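Local coordinates for protein N-acetyl-beta-D glucosaminidase (PDB 4ZM6) that probably hydrolyses terminal beta-N-acetylglucosamine through a family 3 glycoside hydrolase domain and binds acetyl-CoA in a GCN5-related region that probably acetylates glucosamine, at residues A111-M116 with A164-Y169; V595-Q601 with L613-S619; G628-H632 with F673-W679; F657-D663 with R851-L855. One frame throughout, in Å; residues are numbered along the deposited sequence.

Contact 1: A111-M116 with A164-Y169; sequences ARNVAM and AQVEGY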
# COMPACT_ATOMS: atom_id res chain seq x y z
N ALA A 111 4.20 -21.45 6.14
CA ALA A 111 2.81 -21.74 5.84
C ALA A 111 2.63 -22.33 4.45
O ALA A 111 1.83 -23.25 4.28
CB ALA A 111 1.97 -20.48 5.95
N ARG A 112 3.36 -21.80 3.48
CA ARG A 112 3.27 -22.28 2.10
C ARG A 112 3.62 -23.75 2.08
O ARG A 112 2.88 -24.57 1.54
CB ARG A 112 4.22 -21.50 1.17
CG ARG A 112 4.18 -21.93 -0.29
CD ARG A 112 5.48 -21.59 -1.02
NE ARG A 112 6.62 -22.34 -0.49
CZ ARG A 112 7.90 -22.09 -0.78
NH1 ARG A 112 8.24 -21.11 -1.62
NH2 ARG A 112 8.86 -22.83 -0.24
N ASN A 113 4.75 -24.08 2.69
CA ASN A 113 5.21 -25.46 2.78
C ASN A 113 4.22 -26.38 3.46
O ASN A 113 4.01 -27.51 3.02
CB ASN A 113 6.57 -25.53 3.46
CG ASN A 113 7.68 -24.94 2.61
OD1 ASN A 113 7.59 -24.95 1.38
ND2 ASN A 113 8.71 -24.42 3.25
N VAL A 114 3.60 -25.90 4.54
CA VAL A 114 2.59 -26.69 5.23
C VAL A 114 1.46 -27.05 4.26
O VAL A 114 1.05 -28.21 4.20
CB VAL A 114 2.03 -25.96 6.46
CG1 VAL A 114 0.74 -26.59 6.95
CG2 VAL A 114 3.07 -25.97 7.57
N ALA A 115 0.98 -26.07 3.51
CA ALA A 115 -0.10 -26.29 2.56
C ALA A 115 0.30 -27.27 1.45
O ALA A 115 -0.50 -28.11 1.04
CB ALA A 115 -0.57 -24.97 1.98
N MET A 116 1.54 -27.16 0.98
CA MET A 116 2.06 -28.05 -0.05
C MET A 116 2.08 -29.48 0.47
O MET A 116 1.59 -30.40 -0.19
CB MET A 116 3.47 -27.65 -0.47
CG MET A 116 3.55 -26.32 -1.20
SD MET A 116 5.26 -25.84 -1.53
CE MET A 116 5.55 -26.79 -3.02
N ALA A 164 -0.04 -17.34 0.82
CA ALA A 164 0.99 -18.36 0.84
C ALA A 164 0.40 -19.76 0.83
O ALA A 164 0.92 -20.65 0.16
CB ALA A 164 1.89 -18.18 2.05
N GLN A 165 -0.68 -19.95 1.58
CA GLN A 165 -1.32 -21.26 1.71
C GLN A 165 -2.17 -21.60 0.49
O GLN A 165 -2.16 -22.74 0.03
CB GLN A 165 -2.16 -21.34 2.99
CG GLN A 165 -1.33 -21.40 4.26
CD GLN A 165 -1.98 -22.24 5.35
OE1 GLN A 165 -3.16 -22.08 5.67
NE2 GLN A 165 -1.21 -23.17 5.92
N VAL A 166 -2.89 -20.61 -0.03
CA VAL A 166 -3.62 -20.77 -1.29
C VAL A 166 -2.65 -21.20 -2.40
O VAL A 166 -2.96 -22.12 -3.16
CB VAL A 166 -4.33 -19.46 -1.69
CG1 VAL A 166 -4.86 -19.55 -3.12
CG2 VAL A 166 -5.46 -19.15 -0.72
N GLU A 167 -1.50 -20.55 -2.49
CA GLU A 167 -0.44 -21.01 -3.37
C GLU A 167 -0.11 -22.46 -3.04
O GLU A 167 -0.26 -23.35 -3.87
CB GLU A 167 0.82 -20.13 -3.25
CG GLU A 167 2.10 -20.77 -3.82
CD GLU A 167 3.24 -19.79 -4.01
OE1 GLU A 167 4.37 -20.24 -4.29
OE2 GLU A 167 3.03 -18.57 -3.88
N GLY A 168 0.33 -22.70 -1.80
CA GLY A 168 0.76 -24.04 -1.38
C GLY A 168 -0.20 -25.15 -1.74
O GLY A 168 0.20 -26.17 -2.31
N TYR A 169 -1.48 -24.96 -1.39
CA TYR A 169 -2.50 -25.98 -1.64
C TYR A 169 -2.68 -26.22 -3.12
O TYR A 169 -2.65 -27.36 -3.57
CB TYR A 169 -3.85 -25.57 -1.03
CG TYR A 169 -3.91 -25.64 0.48
CD1 TYR A 169 -3.56 -26.80 1.17
CD2 TYR A 169 -4.36 -24.56 1.23
CE1 TYR A 169 -3.64 -26.86 2.55
CE2 TYR A 169 -4.44 -24.61 2.61
CZ TYR A 169 -4.08 -25.76 3.27
OH TYR A 169 -4.16 -25.81 4.64
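Ala111 meets Gln165 where two helices pack in a buried contact, running nearly the same way, 30° apart, their short segments 7.0 Å from axis to axis at the closest point. Ala111 CB lies on Gln165 CG (3.8 Å), and its carbonyl O takes a weak, long bond from Gln165 NE2 (3.5 Å) besides the helical one from Ala115 N. The other end of that amide, OE1, is held by Tyr151. Arg112 comes next: its CA makes a CA-H...O contact with Ala164 O, and with CG anti to the backbone N (chi1 -179°) the chain crosses Glu167. Arg112 CD comes 3.7 Å from Glu167 OE1. The charged ends do not pair. The guanidinium turns its edge to Asn113 OD1, reached by Arg112 NH2 at 3.0 Å, while the Glu167 carboxylate forms salt bridges with Arg171 and Arg640. Ala115 CB sits over the centre of the Tyr169 ring, 3.5 Å from the centroid and 8° off its normal, a CH-pi contact. Met116 CA comes 4.4 Å from Gly168 CA and makes a second CA-H...O contact, with Gly168 O. Small residues and backbone thus make the close packing of two helices of the TIM-barrel-type domain, while Arg112 turns to Asn113 of its own helix and Glu167 to arginines outside the two segments; the interface is held mainly by apolar, CH-pi and CA-H...O contacts.

Contact 2: V595-Q601 with L613-S619; sequences VGFVATQ and LMLLMVS. With ACO (acetyl coenzyme *a), chain C.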
# COMPACT_ATOMS: atom_id res chain seq x y z
N VAL A 595 21.46 -5.02 8.91
CA VAL A 595 22.01 -6.32 9.30
C VAL A 595 21.91 -7.38 8.20
O VAL A 595 22.70 -8.32 8.17
CB VAL A 595 21.36 -6.84 10.60
CG1 VAL A 595 21.79 -5.98 11.77
CG2 VAL A 595 19.83 -6.87 10.49
N GLY A 596 20.94 -7.23 7.30
CA GLY A 596 20.83 -8.12 6.15
C GLY A 596 20.31 -7.41 4.91
O GLY A 596 19.70 -6.34 5.00
N PHE A 597 20.53 -8.04 3.76
CA PHE A 597 20.12 -7.48 2.49
C PHE A 597 19.62 -8.58 1.56
O PHE A 597 20.14 -9.70 1.59
CB PHE A 597 21.31 -6.74 1.85
CG PHE A 597 21.09 -6.33 0.43
CD1 PHE A 597 20.41 -5.17 0.13
CD2 PHE A 597 21.54 -7.12 -0.62
CE1 PHE A 597 20.19 -4.78 -1.18
CE2 PHE A 597 21.33 -6.75 -1.93
CZ PHE A 597 20.65 -5.58 -2.21
N VAL A 598 18.62 -8.26 0.75
CA VAL A 598 18.16 -9.15 -0.31
C VAL A 598 17.97 -8.38 -1.61
O VAL A 598 17.44 -7.26 -1.61
CB VAL A 598 16.87 -9.89 0.10
CG1 VAL A 598 15.70 -8.93 0.23
CG2 VAL A 598 16.54 -11.00 -0.88
N ALA A 599 18.41 -8.97 -2.72
CA ALA A 599 18.24 -8.40 -4.06
C ALA A 599 17.33 -9.30 -4.88
O ALA A 599 17.28 -10.51 -4.66
CB ALA A 599 19.58 -8.25 -4.75
N THR A 600 16.68 -8.72 -5.88
CA THR A 600 15.49 -9.30 -6.49
C THR A 600 15.13 -8.61 -7.81
O THR A 600 15.15 -7.39 -7.90
CB THR A 600 14.30 -9.21 -5.50
OG1 THR A 600 14.20 -10.43 -4.77
CG2 THR A 600 12.97 -8.95 -6.20
N GLN A 601 14.80 -9.40 -8.82
CA GLN A 601 14.33 -8.88 -10.10
C GLN A 601 13.31 -9.82 -10.72
O GLN A 601 13.23 -10.99 -10.34
CB GLN A 601 15.51 -8.61 -11.05
CG GLN A 601 16.13 -9.80 -11.78
CD GLN A 601 16.98 -9.38 -12.97
OE1 GLN A 601 17.15 -8.20 -13.26
NE2 GLN A 601 17.53 -10.37 -13.68
N LEU A 613 15.93 -14.41 -7.41
CA LEU A 613 16.49 -14.01 -6.13
C LEU A 613 17.98 -13.82 -6.35
O LEU A 613 18.76 -14.77 -6.30
CB LEU A 613 16.19 -15.06 -5.05
CG LEU A 613 16.25 -14.60 -3.59
CD1 LEU A 613 15.72 -15.68 -2.66
CD2 LEU A 613 17.65 -14.24 -3.17
N MET A 614 18.36 -12.58 -6.61
CA MET A 614 19.72 -12.26 -7.06
C MET A 614 20.73 -12.49 -5.95
O MET A 614 21.83 -12.98 -6.19
CB MET A 614 19.80 -10.81 -7.54
CG MET A 614 18.91 -10.46 -8.72
SD MET A 614 18.83 -8.68 -9.04
CE MET A 614 20.49 -8.39 -9.65
N LEU A 615 20.36 -12.11 -4.74
CA LEU A 615 21.27 -12.20 -3.61
C LEU A 615 20.49 -12.18 -2.31
O LEU A 615 19.45 -11.52 -2.21
CB LEU A 615 22.27 -11.05 -3.65
CG LEU A 615 23.41 -11.08 -2.64
CD1 LEU A 615 24.44 -12.13 -3.01
CD2 LEU A 615 24.07 -9.71 -2.54
N LEU A 616 20.98 -12.94 -1.33
CA LEU A 616 20.47 -12.91 0.03
C LEU A 616 21.69 -13.04 0.92
O LEU A 616 22.47 -13.96 0.76
CB LEU A 616 19.53 -14.09 0.27
CG LEU A 616 18.40 -13.98 1.31
CD1 LEU A 616 18.13 -15.35 1.93
CD2 LEU A 616 18.67 -12.95 2.40
N MET A 617 21.86 -12.10 1.85
CA MET A 617 23.03 -12.10 2.73
C MET A 617 22.73 -11.38 4.03
O MET A 617 22.01 -10.38 4.03
CB MET A 617 24.22 -11.43 2.03
CG MET A 617 24.16 -9.91 2.01
SD MET A 617 25.29 -9.05 0.90
CE MET A 617 26.84 -9.85 1.30
N VAL A 618 23.26 -11.89 5.14
CA VAL A 618 23.18 -11.20 6.43
C VAL A 618 24.53 -11.27 7.16
O VAL A 618 25.26 -12.25 7.03
CB VAL A 618 22.00 -11.71 7.33
CG1 VAL A 618 21.02 -12.57 6.54
CG2 VAL A 618 22.50 -12.50 8.53
N SER A 619 24.82 -10.22 7.92
CA SER A 619 26.10 -10.07 8.62
C SER A 619 26.36 -11.26 9.55
O SER A 619 25.44 -11.70 10.24
CB SER A 619 26.09 -8.79 9.46
OG SER A 619 25.47 -7.72 8.77
N1A ACO C . 17.09 -19.68 17.73
C2A ACO C . 17.67 -20.84 17.36
N3A ACO C . 17.94 -21.16 16.08
C4A ACO C . 17.64 -20.31 15.06
C5A ACO C . 17.00 -19.02 15.39
C6A ACO C . 16.73 -18.74 16.82
N6A ACO C . 16.14 -17.57 17.19
N7A ACO C . 16.80 -18.38 14.24
C8A ACO C . 17.26 -19.18 13.24
N9A ACO C . 17.76 -20.33 13.73
C1B ACO C . 18.36 -21.42 12.91
C2B ACO C . 17.35 -22.51 12.56
O2B ACO C . 17.91 -23.81 12.80
C3B ACO C . 16.99 -22.29 11.10
O3B ACO C . 16.76 -23.50 10.35
P3B ACO C . 17.87 -24.57 9.84
O7A ACO C . 18.35 -24.03 8.51
O8A ACO C . 18.91 -24.65 10.94
O9A ACO C . 17.06 -25.83 9.70
C4B ACO C . 18.13 -21.44 10.55
O4B ACO C . 18.84 -20.88 11.67
C5B ACO C . 17.61 -20.33 9.64
O5B ACO C . 18.54 -19.26 9.69
P1A ACO C . 18.08 -17.72 9.64
O1A ACO C . 18.57 -17.07 10.91
O2A ACO C . 16.64 -17.58 9.23
O3A ACO C . 19.00 -17.33 8.39
P2A ACO C . 20.30 -16.41 8.57
O4A ACO C . 19.85 -15.10 9.19
O5A ACO C . 21.38 -17.20 9.25
O6A ACO C . 20.70 -16.19 7.04
CBP ACO C . 21.96 -16.98 5.12
CCP ACO C . 20.94 -17.32 6.19
CDP ACO C . 21.42 -15.87 4.23
CEP ACO C . 22.19 -18.22 4.27
CAP ACO C . 23.24 -16.55 5.84
OAP ACO C . 23.90 -17.70 6.35
C9P ACO C . 24.18 -15.76 4.98
O9P ACO C . 24.13 -14.54 5.02
N8P ACO C . 25.04 -16.42 4.21
C7P ACO C . 26.01 -15.69 3.40
C6P ACO C . 26.68 -16.56 2.35
C5P ACO C . 25.79 -17.02 1.21
O5P ACO C . 26.12 -18.06 0.67
N4P ACO C . 24.72 -16.31 0.80
C3P ACO C . 23.91 -16.72 -0.35
C2P ACO C . 24.40 -16.12 -1.67
S1P ACO C . 23.81 -16.99 -3.10
C ACO C . 22.36 -16.26 -3.48
O ACO C . 21.90 -15.39 -2.77
CH3 ACO C . 21.66 -16.72 -4.72
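Leu616 and Val598 face each other as a non-hydrogen-bonded pair of an antiparallel hairpin, and the leucine side chain lies between the neighbouring strand and acetyl-CoA. Its CB is 4.1 Å from the acetyl oxygen O of the cofactor. CG packs on Val598 CG2, also at 4.1 Å, and there the chain forks: CD1 goes to the pantetheine methyl CDP (4.0 Å), CD2 turns back over Phe597 O (3.7 Å). The backbone of the same strand binds the ligand too. Leu616 N donates to the acetyl oxygen O at 3.0 Å and Val618 N to the pantetheine oxygen O9P at 2.8 Å, while the return bond from N4P to Leu616 O is weak. Across the hairpin, Phe597 and Met617 exchange two nearly straight backbone bonds, and Ala599 N donates to Leu615 O. Val595 O is gripped twice by Ser619: its N arrives almost along the C=O direction, whereas OG, 2.9 Å from Val595 O, comes from above the carbonyl plane. On the face opposite Leu616 and Val598, Leu615 CD2 meets the edge of the Phe597 ring, which also packs edge-to-face with Tyr544, and helix 546-561 covers this side. Met614 and Leu615 both face Ala599, a classic beta bulge, and Met614 N and Leu615 N both reach Ala599 O only weakly. A bulged strand that offers backbone N-H groups to the thioester carbonyl and the pantetheine arm is the hallmark of the GNAT acetyl-CoA site.

Contact 3: G628-H632 with F673-W679; sequences GTLLH and FFSKKGW. With ACO (acetyl coenzyme *a), chain C.
Thr629 OG1 and Lys677 NZ meet at 2.7 Å beside the diphosphate of acetyl-CoA: the hydroxyl accepts from the lysine and donates to the phosphate oxygen O2A. OG1 stands anti to the carbonyl carbon (chi1 -68°), beside its own backbone N, which adds a weak bond to the same oxygen. Gly628 N donates to O4A of the other phosphate at 2.8 Å, and with no side chain at Gly628, nothing of this residue stands between the helix start and O6A of the cofactor. Phe673 lays one ring face against the pantetheine carbon CCP, 3.8 Å above its plane, and Lys676 NZ reaches the 3'-phosphate. Behind this shell, Phe674 offers a face to Phe673 CD1, while its CE1 lies 4.0 Å from His632 CD2 at the edge of the imidazole. Lys677 CG covers one face of that imidazole, near its rim. Trp679 NE1 donates to His632 NE2 (3.2 Å, 164° at the hydrogen), a bond lying close to both ring planes although the rings stand 83° apart. Gly678, with positive phi, forms the Schellman motif that ends helix 665-677 and turns the chain to Trp679. Since an indole N-H can only donate, His632 NE2 is probably unprotonated. The diphosphate at the N-terminal end of helix 627-642 is met by backbone N-H groups and, through the Thr629 hydroxyl, by a lysine whose charge probably strengthens that hydroxyl as a donor.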
# COMPACT_ATOMS: atom_id res chain seq x y z
N GLY A 628 17.68 -13.83 7.87
CA GLY A 628 17.68 -14.41 6.53
C GLY A 628 16.27 -14.80 6.12
O GLY A 628 15.85 -14.56 4.98
N THR A 629 15.54 -15.39 7.06
CA THR A 629 14.19 -15.87 6.82
C THR A 629 13.21 -14.72 6.61
O THR A 629 12.36 -14.79 5.72
CB THR A 629 13.74 -16.78 7.97
OG1 THR A 629 14.51 -17.99 7.92
CG2 THR A 629 12.26 -17.13 7.87
N LEU A 630 13.33 -13.66 7.41
CA LEU A 630 12.54 -12.45 7.19
C LEU A 630 12.65 -11.95 5.76
O LEU A 630 11.63 -11.78 5.08
CB LEU A 630 12.98 -11.32 8.13
CG LEU A 630 12.07 -11.07 9.31
CD1 LEU A 630 12.06 -12.24 10.28
CD2 LEU A 630 12.50 -9.79 10.01
N LEU A 631 13.89 -11.72 5.33
CA LEU A 631 14.18 -11.16 4.02
C LEU A 631 13.74 -12.10 2.91
O LEU A 631 13.16 -11.67 1.92
CB LEU A 631 15.68 -10.87 3.88
CG LEU A 631 16.23 -9.76 4.78
CD1 LEU A 631 17.75 -9.73 4.76
CD2 LEU A 631 15.66 -8.41 4.39
N HIS A 632 14.03 -13.38 3.10
CA HIS A 632 13.67 -14.42 2.15
C HIS A 632 12.16 -14.45 1.90
O HIS A 632 11.71 -14.57 0.76
CB HIS A 632 14.16 -15.76 2.69
CG HIS A 632 13.76 -16.93 1.87
ND1 HIS A 632 12.49 -17.46 1.90
CD2 HIS A 632 14.46 -17.70 1.02
CE1 HIS A 632 12.42 -18.50 1.09
NE2 HIS A 632 13.61 -18.67 0.54
N PHE A 673 20.30 -24.12 3.52
CA PHE A 673 19.31 -23.14 3.95
C PHE A 673 18.17 -23.08 2.93
O PHE A 673 16.99 -23.16 3.31
CB PHE A 673 19.95 -21.76 4.12
CG PHE A 673 18.96 -20.66 4.37
CD1 PHE A 673 18.39 -19.97 3.31
CD2 PHE A 673 18.60 -20.31 5.66
CE1 PHE A 673 17.47 -18.96 3.54
CE2 PHE A 673 17.68 -19.30 5.90
CZ PHE A 673 17.12 -18.62 4.83
N PHE A 674 18.52 -22.95 1.66
CA PHE A 674 17.54 -22.78 0.59
C PHE A 674 16.73 -24.05 0.29
O PHE A 674 15.51 -23.97 0.11
CB PHE A 674 18.20 -22.26 -0.70
CG PHE A 674 18.63 -20.82 -0.62
CD1 PHE A 674 17.72 -19.81 -0.34
CD2 PHE A 674 19.95 -20.46 -0.85
CE1 PHE A 674 18.11 -18.49 -0.27
CE2 PHE A 674 20.35 -19.14 -0.78
CZ PHE A 674 19.43 -18.15 -0.49
N SER A 675 17.37 -25.22 0.24
CA SER A 675 16.63 -26.46 -0.01
C SER A 675 15.65 -26.75 1.12
O SER A 675 14.51 -27.15 0.88
CB SER A 675 17.55 -27.66 -0.22
OG SER A 675 18.67 -27.58 0.63
N LYS A 676 16.08 -26.49 2.35
CA LYS A 676 15.24 -26.67 3.54
C LYS A 676 13.97 -25.81 3.54
O LYS A 676 12.98 -26.19 4.17
CB LYS A 676 16.05 -26.37 4.80
CG LYS A 676 15.46 -26.93 6.07
CD LYS A 676 16.57 -27.45 6.97
CE LYS A 676 16.00 -28.14 8.20
NZ LYS A 676 15.17 -27.22 9.03
N LYS A 677 14.00 -24.67 2.85
CA LYS A 677 12.82 -23.81 2.68
C LYS A 677 11.93 -24.28 1.54
O LYS A 677 10.80 -23.82 1.41
CB LYS A 677 13.24 -22.36 2.38
CG LYS A 677 14.07 -21.70 3.47
CD LYS A 677 13.21 -21.06 4.54
CE LYS A 677 14.08 -20.34 5.56
NZ LYS A 677 13.40 -20.26 6.89
N GLY A 678 12.43 -25.18 0.70
CA GLY A 678 11.63 -25.77 -0.38
C GLY A 678 12.20 -25.63 -1.78
O GLY A 678 11.62 -26.16 -2.73
N TRP A 679 13.32 -24.92 -1.93
CA TRP A 679 13.96 -24.76 -3.23
C TRP A 679 14.47 -26.10 -3.74
O TRP A 679 15.10 -26.85 -2.99
CB TRP A 679 15.15 -23.78 -3.15
CG TRP A 679 14.75 -22.34 -2.98
CD1 TRP A 679 14.54 -21.68 -1.81
CD2 TRP A 679 14.54 -21.38 -4.02
NE1 TRP A 679 14.20 -20.38 -2.06
CE2 TRP A 679 14.19 -20.17 -3.40
CE3 TRP A 679 14.59 -21.44 -5.42
CZ2 TRP A 679 13.92 -19.01 -4.13
CZ3 TRP A 679 14.31 -20.29 -6.14
CH2 TRP A 679 13.98 -19.09 -5.49
N1A ACO C . 17.09 -19.68 17.73
C2A ACO C . 17.67 -20.84 17.36
N3A ACO C . 17.94 -21.16 16.08
C4A ACO C . 17.64 -20.31 15.06
C5A ACO C . 17.00 -19.02 15.39
C6A ACO C . 16.73 -18.74 16.82
N6A ACO C . 16.14 -17.57 17.19
N7A ACO C . 16.80 -18.38 14.24
C8A ACO C . 17.26 -19.18 13.24
N9A ACO C . 17.76 -20.33 13.73
C1B ACO C . 18.36 -21.42 12.91
C2B ACO C . 17.35 -22.51 12.56
O2B ACO C . 17.91 -23.81 12.80
C3B ACO C . 16.99 -22.29 11.10
O3B ACO C . 16.76 -23.50 10.35
P3B ACO C . 17.87 -24.57 9.84
O7A ACO C . 18.35 -24.03 8.51
O8A ACO C . 18.91 -24.65 10.94
O9A ACO C . 17.06 -25.83 9.70
C4B ACO C . 18.13 -21.44 10.55
O4B ACO C . 18.84 -20.88 11.67
C5B ACO C . 17.61 -20.33 9.64
O5B ACO C . 18.54 -19.26 9.69
P1A ACO C . 18.08 -17.72 9.64
O1A ACO C . 18.57 -17.07 10.91
O2A ACO C . 16.64 -17.58 9.23
O3A ACO C . 19.00 -17.33 8.39
P2A ACO C . 20.30 -16.41 8.57
O4A ACO C . 19.85 -15.10 9.19
O5A ACO C . 21.38 -17.20 9.25
O6A ACO C . 20.70 -16.19 7.04
CBP ACO C . 21.96 -16.98 5.12
CCP ACO C . 20.94 -17.32 6.19
CDP ACO C . 21.42 -15.87 4.23
CEP ACO C . 22.19 -18.22 4.27
CAP ACO C . 23.24 -16.55 5.84
OAP ACO C . 23.90 -17.70 6.35
C9P ACO C . 24.18 -15.76 4.98
O9P ACO C . 24.13 -14.54 5.02
N8P ACO C . 25.04 -16.42 4.21
C7P ACO C . 26.01 -15.69 3.40
C6P ACO C . 26.68 -16.56 2.35
C5P ACO C . 25.79 -17.02 1.21
O5P ACO C . 26.12 -18.06 0.67
N4P ACO C . 24.72 -16.31 0.80
C3P ACO C . 23.91 -16.72 -0.35
C2P ACO C . 24.40 -16.12 -1.67
S1P ACO C . 23.81 -16.99 -3.10
C ACO C . 22.36 -16.26 -3.48
O ACO C . 21.90 -15.39 -2.77
CH3 ACO C . 21.66 -16.72 -4.72

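Contact 4: F657-D663 with R851-L855; sequences FPGVPDD and RSYRL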
# COMPACT_ATOMS: atom_id res chain seq x y z
N PHE A 657 25.65 -13.99 -8.90
CA PHE A 657 25.83 -15.44 -9.07
C PHE A 657 24.68 -16.03 -9.89
O PHE A 657 23.54 -15.55 -9.79
CB PHE A 657 25.87 -16.13 -7.70
CG PHE A 657 26.87 -15.54 -6.73
CD1 PHE A 657 28.22 -15.47 -7.05
CD2 PHE A 657 26.45 -15.09 -5.48
CE1 PHE A 657 29.13 -14.94 -6.14
CE2 PHE A 657 27.36 -14.56 -4.58
CZ PHE A 657 28.70 -14.48 -4.91
N PRO A 658 24.96 -17.06 -10.71
CA PRO A 658 23.92 -17.75 -11.48
C PRO A 658 23.17 -18.79 -10.66
O PRO A 658 22.06 -19.18 -11.01
CB PRO A 658 24.72 -18.43 -12.58
CG PRO A 658 26.00 -18.78 -11.91
CD PRO A 658 26.29 -17.64 -10.97
N GLY A 659 23.81 -19.26 -9.60
CA GLY A 659 23.21 -20.19 -8.65
C GLY A 659 23.88 -19.94 -7.32
O GLY A 659 24.27 -18.80 -7.04
N VAL A 660 24.05 -20.98 -6.52
CA VAL A 660 24.67 -20.81 -5.21
C VAL A 660 26.11 -21.32 -5.27
O VAL A 660 26.34 -22.48 -5.61
CB VAL A 660 23.90 -21.56 -4.11
CG1 VAL A 660 24.53 -21.29 -2.75
CG2 VAL A 660 22.43 -21.14 -4.11
N PRO A 661 27.08 -20.46 -4.95
CA PRO A 661 28.48 -20.87 -4.90
C PRO A 661 28.66 -22.19 -4.16
O PRO A 661 27.89 -22.51 -3.25
CB PRO A 661 29.16 -19.73 -4.14
CG PRO A 661 28.32 -18.54 -4.42
CD PRO A 661 26.91 -19.02 -4.67
N ASP A 662 29.68 -22.95 -4.57
CA ASP A 662 29.93 -24.29 -4.01
C ASP A 662 31.32 -24.47 -3.39
O ASP A 662 31.56 -25.46 -2.70
CB ASP A 662 29.73 -25.32 -5.11
CG ASP A 662 29.65 -26.73 -4.58
OD1 ASP A 662 28.69 -27.03 -3.85
OD2 ASP A 662 30.56 -27.52 -4.89
N ASP A 663 32.22 -23.51 -3.60
CA ASP A 663 33.64 -23.72 -3.30
C ASP A 663 34.06 -23.30 -1.88
O ASP A 663 35.24 -23.34 -1.56
CB ASP A 663 34.50 -23.01 -4.34
CG ASP A 663 34.13 -23.40 -5.77
OD1 ASP A 663 34.06 -24.62 -6.06
OD2 ASP A 663 33.89 -22.49 -6.60
N ARG A 851 35.30 -21.21 -10.68
CA ARG A 851 34.40 -21.35 -9.55
C ARG A 851 33.19 -22.18 -10.00
O ARG A 851 32.84 -22.17 -11.18
CB ARG A 851 33.93 -19.98 -9.06
CG ARG A 851 35.02 -19.06 -8.54
CD ARG A 851 35.53 -19.49 -7.17
NE ARG A 851 36.69 -18.71 -6.74
CZ ARG A 851 36.64 -17.46 -6.29
NH1 ARG A 851 35.49 -16.80 -6.22
NH2 ARG A 851 37.75 -16.84 -5.91
N SER A 852 32.56 -22.87 -9.05
CA SER A 852 31.39 -23.71 -9.36
C SER A 852 30.16 -23.27 -8.56
O SER A 852 30.27 -22.75 -7.45
CB SER A 852 31.70 -25.18 -9.09
OG SER A 852 32.86 -25.60 -9.79
N TYR A 853 28.98 -23.49 -9.14
CA TYR A 853 27.71 -23.15 -8.50
C TYR A 853 26.70 -24.28 -8.66
O TYR A 853 26.75 -25.03 -9.62
CB TYR A 853 27.11 -21.87 -9.11
CG TYR A 853 28.11 -20.76 -9.36
CD1 TYR A 853 28.80 -20.69 -10.55
CD2 TYR A 853 28.34 -19.78 -8.40
CE1 TYR A 853 29.71 -19.69 -10.79
CE2 TYR A 853 29.26 -18.76 -8.64
CZ TYR A 853 29.94 -18.73 -9.84
OH TYR A 853 30.85 -17.73 -10.09
N ARG A 854 25.77 -24.38 -7.71
CA ARG A 854 24.64 -25.30 -7.84
C ARG A 854 23.38 -24.48 -8.04
O ARG A 854 23.01 -23.68 -7.18
CB ARG A 854 24.50 -26.17 -6.60
CG ARG A 854 23.35 -27.16 -6.67
CD ARG A 854 23.20 -27.92 -5.36
NE ARG A 854 24.46 -28.54 -4.96
CZ ARG A 854 24.96 -29.66 -5.50
NH1 ARG A 854 24.31 -30.30 -6.47
NH2 ARG A 854 26.13 -30.12 -5.06
N LEU A 855 22.71 -24.69 -9.17
CA LEU A 855 21.49 -23.96 -9.47
C LEU A 855 20.37 -24.42 -8.54
O LEU A 855 20.41 -25.51 -7.99
CB LEU A 855 21.07 -24.16 -10.92
CG LEU A 855 22.09 -23.78 -12.00
CD1 LEU A 855 21.42 -23.74 -13.36
CD2 LEU A 855 22.76 -22.44 -11.69
O HOH W 1 31.89 -21.04 -5.33
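A short antiparallel pairing, Val660 and Pro661 against Tyr853 and Arg854, joins strand 660-661 to strand 847-857 and so links the first acetyltransferase region to the C-terminal one. Val660 N donates to Arg854 O (3.0 Å) from above the carbonyl plane, and Arg854 N returns a bond to Val660 O (2.9 Å). Asp662 N then bonds Ser852 O. Beyond it the carboxylate of Asp663 takes over from the backbone: OD2 accepts from Ser852 N at 2.8 Å on its syn lone pair, and a water ties OD2 and Asp663 N to Ser852 O. Tyr853 carries the apolar side. Pro658 CD lies 3.7 Å from its ring centroid, 1° off the normal, a CH-pi contact, Phe657 CD1 touches Tyr853 CE2 at 3.8 Å, and the tyrosine hydroxyl is bonded to Asp688. Pro661 in turn puts CG over the centre of the Phe657 ring. Asp662 OD1 and Arg854 NH2 stay 4.2 Å apart, beyond a salt bridge; Arg854 NH1 bonds Asp682 O instead. Backbone bonds, the Asp663 carboxylate with its water, and the packing of Tyr853 on Pro658 and Phe657 therefore join the two regions, and the opposite charges nearby probably add only diffuse attraction.

Overall arrangement
Contacts 2 and 3 line the acetyl-CoA site together: strand 608-618 is followed, after a short connection, by helix 627-642; 613-619 binds the acetyl and pantetheine groups and 628-632 the diphosphate. Their centres lie 12 Å apart, and Leu616 CD1 packs on Phe674 CE1 at 3.8 Å. Contact 4 borders the acetyl end; the Pro661 side chain comes within about 4 Å of the cofactor, and Phe657 CE2 touches Leu615 CD1 of contact 2 at 4.1 Å. Its strand 660-661 leads into helix 665-677 of contact 3. Contact 1, in the hydrolase domain, lies about 13 Å from the cofactor, measured from the Arg112 side chain, and meets contact 3 through a probable hydrogen bond, Asn113 ND2 to Lys677 O (2.8 Å).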